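Local structure of Fe(2+) transporter FeoB (3I8S) at residues Asp56-Tyr61 and Ser71-Ile76; Leu89-Asp94 and Tyr103-Leu108; Leu4-Ile9 and Val52-Leu57. The protein takes up ferrous iron in a GTP-driven system across the bacterial inner membrane; this piece is its cytosolic N-terminal domain, which binds and slowly hydrolyses GTP. One frame throughout, in Å; residues are numbered along the deposited sequence. Where two conformers were deposited one is given.

Overall arrangement
All three contacts lie in the GTP-binding domain of FeoB, here without nucleotide, and gather around the nucleotide site. Contact 3 pairs strands 4-10 and 51-56; contact 1 follows where strand 51-56 runs out, the two sharing Asp-56 and Leu-57, with centres about 14 Å apart. Contact 2, its centre about 13 Å from that of contact 3, sits on strand 88-94, which flanks strand 4-10 in the same sheet: Ile-90 N lies 2.8 Å from Gly-7 O, a probable hydrogen bond. Contacts 1 and 2, about 12 Å apart between centres, touch where Thr-60 O meets Leu-104 CD2 at 3.4 Å. Lys-16 of the GTP site reaches contacts 1 and 3, its NZ hydrogen-bonded to Leu-57 O.

Contact 1. Residues Asp56-Tyr61 and Ser71-Ile76; sequences DLPGTY and SLDEQI
Pro-58 and Thr-60 lean on the first turn of helix 72-83, whose start is marked by Ser-71 as N-cap, OG accepting a weak bond from Glu-74 N. The tight part is mostly carbon packing. The edge of the proline ring lies across Ile-76, CG and CD both 3.8 Å from Ile-76 CG2, while Pro-58 CB sits 3.5 Å from the carboxylate carbon Asp-73 CG. Next to it, the hydroxyl Thr-60 OG1 comes to 3.3 Å from Glu-74 CB; chi1 of -167° sets it opposite the backbone N and over this part of the helix, where it is hydrogen-bonded to Ser-62 O. Glu-74 offers only its aliphatic root, since its chain bends at chi2 and carries OE1 off to Thr-65 OG1. The looser, wetter side begins at the outer end of Asp-73. There one water donates to Gly-59 O at 2.7 Å and to Asp-73 OD2 at 2.6 Å, supplying both protons between two acceptors. Asp-56 to Gly-59 form the DxxG (G3) motif, a predicted part of the GTP site that opens switch II in such GTPases. Carbon packing around Pro-58 and Thr-60, with one water as polar link, is consistent with a join that could shift with the nucleotide.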
loop_
_atom_site.group_PDB
_atom_site.type_symbol
_atom_site.label_atom_id
_atom_site.label_comp_id
_atom_site.label_asym_id
_atom_site.label_seq_id
_atom_site.Cartn_x
_atom_site.Cartn_y
_atom_site.Cartn_z
ATOM N N ASP A 56 -10.864 2.598 8.478
ATOM C CA ASP A 56 -10.995 1.430 7.607
ATOM C C ASP A 56 -11.124 1.909 6.170
ATOM O O ASP A 56 -12.135 2.525 5.824
ATOM C CB ASP A 56 -12.238 0.637 7.987
ATOM C CG ASP A 56 -12.419 -0.632 7.128
ATOM O OD1 ASP A 56 -11.438 -1.251 6.694
ATOM O OD2 ASP A 56 -13.574 -0.999 6.958
ATOM N N LEU A 57 -10.182 1.597 5.319
ATOM C CA LEU A 57 -10.284 2.092 3.934
ATOM C C LEU A 57 -10.999 1.053 3.032
ATOM O O LEU A 57 -10.911 -0.150 3.282
ATOM C CB LEU A 57 -8.901 2.424 3.410
ATOM C CG LEU A 57 -8.058 3.413 4.200
ATOM C CD1 LEU A 57 -6.757 3.669 3.485
ATOM C CD2 LEU A 57 -8.876 4.697 4.456
ATOM N N PRO A 58 -11.715 1.517 1.988
ATOM C CA PRO A 58 -12.421 0.546 1.142
ATOM C C PRO A 58 -11.431 -0.429 0.529
ATOM O O PRO A 58 -10.292 -0.066 0.284
ATOM C CB PRO A 58 -13.083 1.411 0.070
ATOM C CG PRO A 58 -13.149 2.748 0.645
ATOM C CD PRO A 58 -11.937 2.893 1.525
ATOM N N GLY A 59 -11.842 -1.675 0.366
ATOM C CA GLY A 59 -10.968 -2.695 -0.213
ATOM C C GLY A 59 -10.604 -2.316 -1.626
ATOM O O GLY A 59 -11.437 -1.814 -2.372
ATOM N N THR A 60 -9.348 -2.585 -2.003
ATOM C CA THR A 60 -8.842 -2.230 -3.305
ATOM C C THR A 60 -7.637 -3.115 -3.714
ATOM O O THR A 60 -6.885 -3.546 -2.855
ATOM C CB THR A 60 -8.458 -0.707 -3.396
ATOM O OG1 THR A 60 -8.255 -0.360 -4.764
ATOM C CG2 THR A 60 -7.205 -0.343 -2.567
ATOM N N TYR A 61 -7.519 -3.351 -5.024
ATOM C CA TYR A 61 -6.403 -4.097 -5.601
ATOM C C TYR A 61 -5.166 -3.187 -5.766
ATOM O O TYR A 61 -4.037 -3.652 -5.712
ATOM C CB TYR A 61 -6.804 -4.713 -6.955
ATOM C CG TYR A 61 -5.622 -5.296 -7.675
ATOM C CD1 TYR A 61 -5.007 -6.459 -7.226
ATOM C CD2 TYR A 61 -5.113 -4.681 -8.831
ATOM C CE1 TYR A 61 -3.884 -6.978 -7.885
ATOM C CE2 TYR A 61 -3.997 -5.179 -9.465
ATOM C CZ TYR A 61 -3.416 -6.334 -9.029
ATOM O OH TYR A 61 -2.301 -6.793 -9.700
ATOM N N SER A 71 -13.265 1.992 -9.956
ATOM C CA SER A 71 -14.012 2.073 -8.713
ATOM C C SER A 71 -13.695 3.327 -7.869
ATOM O O SER A 71 -12.550 3.816 -7.768
ATOM C CB SER A 71 -13.861 0.781 -7.875
ATOM O OG SER A 71 -12.596 0.643 -7.257
ATOM N N LEU A 72 -14.757 3.832 -7.270
ATOM C CA LEU A 72 -14.641 4.831 -6.227
ATOM C C LEU A 72 -13.754 4.327 -5.151
ATOM O O LEU A 72 -12.872 5.055 -4.696
ATOM C CB LEU A 72 -16.008 5.140 -5.610
ATOM C CG LEU A 72 -16.702 6.388 -6.086
ATOM C CD1 LEU A 72 -18.143 6.363 -5.593
ATOM C CD2 LEU A 72 -15.941 7.581 -5.534
ATOM N N ASP A 73 -13.968 3.063 -4.754
ATOM C CA ASP A 73 -13.258 2.466 -3.606
ATOM C C ASP A 73 -11.747 2.710 -3.699
ATOM O O ASP A 73 -11.115 3.094 -2.730
ATOM C CB ASP A 73 -13.568 0.954 -3.475
ATOM C CG ASP A 73 -14.946 0.658 -2.846
ATOM O OD1 ASP A 73 -15.787 1.568 -2.622
ATOM O OD2 ASP A 73 -15.231 -0.539 -2.580
ATOM N N GLU A 74 -11.169 2.483 -4.869
ATOM C CA GLU A 74 -9.756 2.742 -5.151
ATOM C C GLU A 74 -9.294 4.216 -5.077
ATOM O O GLU A 74 -8.187 4.540 -4.571
ATOM C CB GLU A 74 -9.452 2.151 -6.528
ATOM C CG GLU A 74 -8.072 2.347 -7.095
ATOM C CD GLU A 74 -7.773 3.767 -7.506
ATOM O OE1 GLU A 74 -8.485 4.288 -8.387
ATOM O OE2 GLU A 74 -6.798 4.358 -6.970
ATOM N N GLN A 75 -10.102 5.116 -5.609
ATOM C CA GLN A 75 -9.751 6.549 -5.521
ATOM C C GLN A 75 -9.841 7.068 -4.094
ATOM O O GLN A 75 -9.022 7.877 -3.652
ATOM C CB GLN A 75 -10.628 7.348 -6.447
ATOM C CG GLN A 75 -10.336 6.948 -7.869
ATOM C CD GLN A 75 -11.086 7.682 -8.888
ATOM O OE1 GLN A 75 -12.147 8.276 -8.643
ATOM N NE2 GLN A 75 -10.549 7.636 -10.112
ATOM N N ILE A 76 -10.829 6.559 -3.365
ATOM C CA ILE A 76 -10.980 6.924 -1.946
ATOM C C ILE A 76 -9.757 6.526 -1.117
ATOM O O ILE A 76 -9.216 7.312 -0.312
ATOM C CB ILE A 76 -12.288 6.315 -1.360
ATOM C CG1 ILE A 76 -13.489 7.009 -1.959
ATOM C CG2 ILE A 76 -12.277 6.380 0.176
ATOM C CD1 ILE A 76 -14.853 6.247 -1.846
HETATM O O HOH W 1 -13.894 -2.826 -2.584
#

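Contact 2. Residues Leu89-Asp94 and Tyr103-Leu108; sequences LINVVD and YLTLQL
Asn-91 projects from the middle of strand 88-94 onto helix 98-111 and meets Leu-104, Thr-105 and Leu-108. Its CB lies 3.9 Å from Leu-108 CD1. The next atom, CG, stands opposite the backbone N (chi1 176°), which carries the amide straight out towards the helix; this CG is also 3.9 Å from Leu-108 CD1 and 3.8 Å from Thr-105 OG1. At the tip the amide enters between Leu-104 and Thr-105, crossing the threonine at about a right angle and running past the leucine in the opposite direction. An alanine here, ending at CB, would probably open a gap beside Leu-108 CD1 and leave the Thr-105 hydroxyl without this polar neighbour. On one flank Leu-89 CD1 packs at 3.6 Å against Leu-108 CD2, methyl to methyl; on the other, Val-93 CG2 touches Thr-105 OG1 at 3.6 Å, a hydroxyl that also makes a weak bond to Asn-101 O. Leu-104 reaches on to Asn-11 of the GTP site. Strand and helix axes are 9.5 Å apart and run nearly antiparallel, at 159°, as suits the first half of a beta-alpha-beta crossover, here strand 88-94, helix 98-111 and strand 115-120 of the P-loop GTPase fold.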
loop_
_atom_site.group_PDB
_atom_site.type_symbol
_atom_site.label_atom_id
_atom_site.label_comp_id
_atom_site.label_asym_id
_atom_site.label_seq_id
_atom_site.Cartn_x
_atom_site.Cartn_y
_atom_site.Cartn_z
ATOM N N LEU A 89 0.176 2.955 8.149
ATOM C CA LEU A 89 -0.828 2.098 7.539
ATOM C C LEU A 89 -0.593 0.672 8.007
ATOM O O LEU A 89 0.563 0.256 8.212
ATOM C CB LEU A 89 -0.681 2.107 6.029
ATOM C CG LEU A 89 -0.799 3.417 5.331
ATOM C CD1 LEU A 89 -0.543 3.129 3.833
ATOM C CD2 LEU A 89 -2.181 3.962 5.629
ATOM N N ILE A 90 -1.676 -0.067 8.219
ATOM C CA ILE A 90 -1.610 -1.517 8.402
ATOM C C ILE A 90 -2.206 -2.065 7.146
ATOM O O ILE A 90 -3.380 -1.790 6.804
ATOM C CB ILE A 90 -2.373 -2.043 9.650
ATOM C CG1 ILE A 90 -1.683 -1.490 10.906
ATOM C CG2 ILE A 90 -2.398 -3.606 9.656
ATOM C CD1 ILE A 90 -2.467 -1.716 12.138
ATOM N N ASN A 91 -1.375 -2.804 6.433
ATOM C CA ASN A 91 -1.745 -3.408 5.175
ATOM C C ASN A 91 -2.058 -4.862 5.384
ATOM O O ASN A 91 -1.157 -5.639 5.657
ATOM C CB ASN A 91 -0.621 -3.206 4.164
ATOM C CG ASN A 91 -0.872 -3.898 2.814
ATOM O OD1 ASN A 91 -2.021 -4.087 2.331
ATOM N ND2 ASN A 91 0.229 -4.244 2.183
ATOM N N VAL A 92 -3.333 -5.194 5.304
ATOM C CA VAL A 92 -3.815 -6.587 5.512
ATOM C C VAL A 92 -3.628 -7.377 4.243
ATOM O O VAL A 92 -4.186 -7.017 3.208
ATOM C CB VAL A 92 -5.245 -6.618 6.017
ATOM C CG1 VAL A 92 -5.602 -8.042 6.350
ATOM C CG2 VAL A 92 -5.379 -5.689 7.242
ATOM N N VAL A 93 -2.795 -8.412 4.303
ATOM C CA VAL A 93 -2.385 -9.174 3.134
ATOM C C VAL A 93 -2.799 -10.612 3.289
ATOM O O VAL A 93 -2.482 -11.255 4.266
ATOM C CB VAL A 93 -0.837 -9.076 2.901
ATOM C CG1 VAL A 93 -0.340 -10.137 1.839
ATOM C CG2 VAL A 93 -0.474 -7.622 2.541
ATOM N N ASP A 94 -3.586 -11.091 2.341
ATOM C CA ASP A 94 -4.040 -12.489 2.252
ATOM C C ASP A 94 -2.887 -13.448 1.848
ATOM O O ASP A 94 -2.527 -13.496 0.688
ATOM C CB ASP A 94 -5.210 -12.556 1.251
ATOM C CG ASP A 94 -5.749 -13.968 1.006
ATOM O OD1 ASP A 94 -5.296 -14.946 1.660
ATOM O OD2 ASP A 94 -6.684 -14.150 0.143
ATOM N N TYR A 103 0.560 -6.409 -5.001
ATOM C CA TYR A 103 0.573 -5.252 -5.927
ATOM C C TYR A 103 0.278 -3.973 -5.132
ATOM O O TYR A 103 0.989 -2.962 -5.219
ATOM C CB TYR A 103 -0.380 -5.455 -7.073
ATOM C CG TYR A 103 -0.178 -4.438 -8.165
ATOM C CD1 TYR A 103 0.807 -4.623 -9.116
ATOM C CD2 TYR A 103 -0.937 -3.258 -8.211
ATOM C CE1 TYR A 103 1.029 -3.693 -10.102
ATOM C CE2 TYR A 103 -0.735 -2.318 -9.209
ATOM C CZ TYR A 103 0.277 -2.545 -10.144
ATOM O OH TYR A 103 0.500 -1.641 -11.141
ATOM N N LEU A 104 -0.781 -4.018 -4.337
ATOM C CA LEU A 104 -1.125 -2.909 -3.451
ATOM C C LEU A 104 0.005 -2.565 -2.470
ATOM O O LEU A 104 0.405 -1.439 -2.337
ATOM C CB LEU A 104 -2.383 -3.250 -2.654
ATOM C CG LEU A 104 -2.887 -2.163 -1.691
ATOM C CD1 LEU A 104 -3.180 -0.806 -2.363
ATOM C CD2 LEU A 104 -4.196 -2.705 -0.978
ATOM N N THR A 105 0.524 -3.567 -1.787
ATOM C CA THR A 105 1.625 -3.379 -0.879
ATOM C C THR A 105 2.793 -2.589 -1.503
ATOM O O THR A 105 3.303 -1.625 -0.900
ATOM C CB THR A 105 2.137 -4.738 -0.363
ATOM O OG1 THR A 105 1.038 -5.614 -0.024
ATOM C CG2 THR A 105 3.038 -4.491 0.840
ATOM N N LEU A 106 3.211 -2.997 -2.681
ATOM C CA LEU A 106 4.317 -2.319 -3.363
ATOM C C LEU A 106 3.983 -0.873 -3.635
ATOM O O LEU A 106 4.839 -0.032 -3.538
ATOM C CB LEU A 106 4.780 -3.025 -4.610
ATOM C CG LEU A 106 6.007 -3.936 -4.366
ATOM C CD1 LEU A 106 5.789 -4.907 -3.251
ATOM C CD2 LEU A 106 6.432 -4.655 -5.694
ATOM N N GLN A 107 2.730 -0.570 -3.995
ATOM C CA GLN A 107 2.339 0.823 -4.212
ATOM C C GLN A 107 2.496 1.640 -2.941
ATOM O O GLN A 107 2.997 2.760 -2.992
ATOM C CB GLN A 107 0.901 0.934 -4.743
ATOM C CG GLN A 107 0.686 0.258 -6.093
ATOM C CD GLN A 107 0.022 1.171 -7.147
ATOM O OE1 GLN A 107 -1.212 1.302 -7.201
ATOM N NE2 GLN A 107 0.848 1.803 -7.977
ATOM N N LEU A 108 2.059 1.098 -1.810
ATOM C CA LEU A 108 2.164 1.773 -0.508
ATOM C C LEU A 108 3.616 2.028 -0.160
ATOM O O LEU A 108 3.964 3.122 0.250
ATOM C CB LEU A 108 1.545 0.970 0.628
ATOM C CG LEU A 108 0.092 0.615 0.440
ATOM C CD1 LEU A 108 -0.268 -0.287 1.558
ATOM C CD2 LEU A 108 -0.714 1.901 0.408
#

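Contact 3. Residues Leu4-Ile9 and Val52-Leu57; sequences LTIGLI and VTLVDL
Leu-4 to Leu-8 pair in parallel with Val-52 to Asp-56, the strand axes 4.7 Å apart and inclined by 22°. Leu-4 O, then N and O of Ile-6 and of Leu-8, bond alternately to Thr-53, Val-55 and Leu-57. The middle bonds are straight, Ile-6 N to Thr-53 O spanning 2.9 Å; at the start Thr-53 N meets Leu-4 O tilted 26° from the carbonyl plane, and at the end Leu-57 N lies in the carbonyl plane of Leu-8 O at 2.8 Å.

The face bearing Leu-4, Ile-6, Leu-8, Val-52 and Leu-54 is apolar up to Asp-56 at its end; helix 16-24 lies over its later part, Phe-20 packing on Leu-8 and Leu-54. Ile-6 straddles two neighbours: with CG1 opposite the carbonyl carbon (chi1 -54°), CD1 is sent to 3.6 Å from Val-52 CG1, while CG2 turns to Leu-54 CD1 at 3.8 Å. That same leucine methyl sits 4.0 Å from Leu-8 CB. Further along, Asp-56 OD1 is 3.9 Å from Leu-8 CD2 and has no hydrogen-bond partner in this nucleotide-free model, although the side chain touches Lys-16. Thr-5, Thr-53 and Val-55 take the other face, where Tyr-80 of helix 72-83 packs on Thr-5 and Val-55. Gly-7 belongs to it too, and a CB there would face Leu-57 CD1. Leu-57, past the strand end, turns this methyl towards Ile-9 CB at 4.1 Å.

One strand runs into the P-loop and its neighbour into the DxxG motif, the pairing at the heart of a P-loop GTPase sheet.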
loop_
_atom_site.group_PDB
_atom_site.type_symbol
_atom_site.label_atom_id
_atom_site.label_comp_id
_atom_site.label_asym_id
_atom_site.label_seq_id
_atom_site.Cartn_x
_atom_site.Cartn_y
_atom_site.Cartn_z
ATOM N N LEU A 4 -2.901 8.488 17.593
ATOM C CA LEU A 4 -2.099 7.940 16.501
ATOM C C LEU A 4 -3.065 7.471 15.462
ATOM O O LEU A 4 -3.930 6.646 15.768
ATOM C CB LEU A 4 -1.223 6.769 16.966
ATOM C CG LEU A 4 -0.274 6.180 15.949
ATOM C CD1 LEU A 4 0.888 7.138 15.552
ATOM C CD2 LEU A 4 0.316 4.846 16.509
ATOM N N THR A 5 -2.949 8.007 14.240
ATOM C CA THR A 5 -3.891 7.676 13.171
ATOM C C THR A 5 -3.315 6.623 12.238
ATOM O O THR A 5 -2.261 6.823 11.629
ATOM C CB THR A 5 -4.256 8.923 12.367
ATOM O OG1 THR A 5 -4.785 9.899 13.262
ATOM C CG2 THR A 5 -5.297 8.599 11.274
ATOM N N ILE A 6 -4.038 5.526 12.136
ATOM C CA ILE A 6 -3.674 4.385 11.302
ATOM C C ILE A 6 -4.745 4.099 10.235
ATOM O O ILE A 6 -5.954 3.994 10.544
ATOM C CB ILE A 6 -3.439 3.136 12.152
ATOM C CG1 ILE A 6 -2.425 3.404 13.245
ATOM C CG2 ILE A 6 -3.039 1.973 11.211
ATOM C CD1 ILE A 6 -2.097 2.221 14.050
ATOM N N GLY A 7 -4.296 3.993 8.966
ATOM C CA GLY A 7 -5.152 3.596 7.853
ATOM C C GLY A 7 -5.101 2.077 7.719
ATOM O O GLY A 7 -3.981 1.506 7.658
ATOM N N LEU A 8 -6.260 1.436 7.659
ATOM C CA LEU A 8 -6.332 -0.010 7.393
ATOM C C LEU A 8 -6.710 -0.282 5.929
ATOM O O LEU A 8 -7.725 0.181 5.395
ATOM C CB LEU A 8 -7.278 -0.648 8.374
ATOM C CG LEU A 8 -7.336 -2.157 8.397
ATOM C CD1 LEU A 8 -6.013 -2.732 8.994
ATOM C CD2 LEU A 8 -8.642 -2.595 9.109
ATOM N N ILE A 9 -5.818 -0.972 5.228
ATOM C CA ILE A 9 -5.955 -1.070 3.790
ATOM C C ILE A 9 -5.577 -2.472 3.335
ATOM O O ILE A 9 -4.615 -3.066 3.853
ATOM C CB ILE A 9 -5.055 -0.059 3.037
ATOM C CG1 ILE A 9 -5.530 -0.007 1.546
ATOM C CG2 ILE A 9 -3.573 -0.359 3.344
ATOM C CD1 ILE A 9 -5.024 1.158 0.698
ATOM N N VAL A 52 -5.079 4.906 19.593
ATOM C CA VAL A 52 -5.162 4.829 18.140
ATOM C C VAL A 52 -6.577 5.087 17.586
ATOM O O VAL A 52 -7.584 4.644 18.148
ATOM C CB VAL A 52 -4.703 3.422 17.624
ATOM C CG1 VAL A 52 -4.916 3.283 16.069
ATOM C CG2 VAL A 52 -3.238 3.124 18.048
ATOM N N THR A 53 -6.619 5.862 16.511
ATOM C CA THR A 53 -7.785 5.948 15.638
ATOM C C THR A 53 -7.437 5.143 14.423
ATOM O O THR A 53 -6.437 5.425 13.754
ATOM C CB THR A 53 -8.124 7.400 15.209
ATOM O OG1 THR A 53 -8.466 8.176 16.378
ATOM C CG2 THR A 53 -9.298 7.426 14.236
ATOM N N LEU A 54 -8.294 4.179 14.121
ATOM C CA LEU A 54 -8.163 3.274 12.984
ATOM C C LEU A 54 -9.240 3.583 11.963
ATOM O O LEU A 54 -10.422 3.483 12.253
ATOM C CB LEU A 54 -8.308 1.816 13.465
ATOM C CG LEU A 54 -8.028 0.704 12.478
ATOM C CD1 LEU A 54 -6.542 0.799 12.069
ATOM C CD2 LEU A 54 -8.473 -0.692 13.092
ATOM N N VAL A 55 -8.816 3.966 10.774
ATOM C CA VAL A 55 -9.690 4.323 9.671
ATOM C C VAL A 55 -9.703 3.178 8.671
ATOM O O VAL A 55 -8.649 2.788 8.111
ATOM C CB VAL A 55 -9.207 5.645 8.982
ATOM C CG1 VAL A 55 -10.145 5.981 7.818
ATOM C CG2 VAL A 55 -9.122 6.780 9.994
ATOM N N ASP A 56 -10.864 2.598 8.478
ATOM C CA ASP A 56 -10.995 1.430 7.607
ATOM C C ASP A 56 -11.124 1.909 6.170
ATOM O O ASP A 56 -12.135 2.525 5.824
ATOM C CB ASP A 56 -12.238 0.637 7.987
ATOM C CG ASP A 56 -12.419 -0.632 7.128
ATOM O OD1 ASP A 56 -11.438 -1.251 6.694
ATOM O OD2 ASP A 56 -13.574 -0.999 6.958
ATOM N N LEU A 57 -10.182 1.597 5.319
ATOM C CA LEU A 57 -10.284 2.092 3.934
ATOM C C LEU A 57 -10.999 1.053 3.032
ATOM O O LEU A 57 -10.911 -0.150 3.282
ATOM C CB LEU A 57 -8.901 2.424 3.410
ATOM C CG LEU A 57 -8.058 3.413 4.200
ATOM C CD1 LEU A 57 -6.757 3.669 3.485
ATOM C CD2 LEU A 57 -8.876 4.697 4.456
#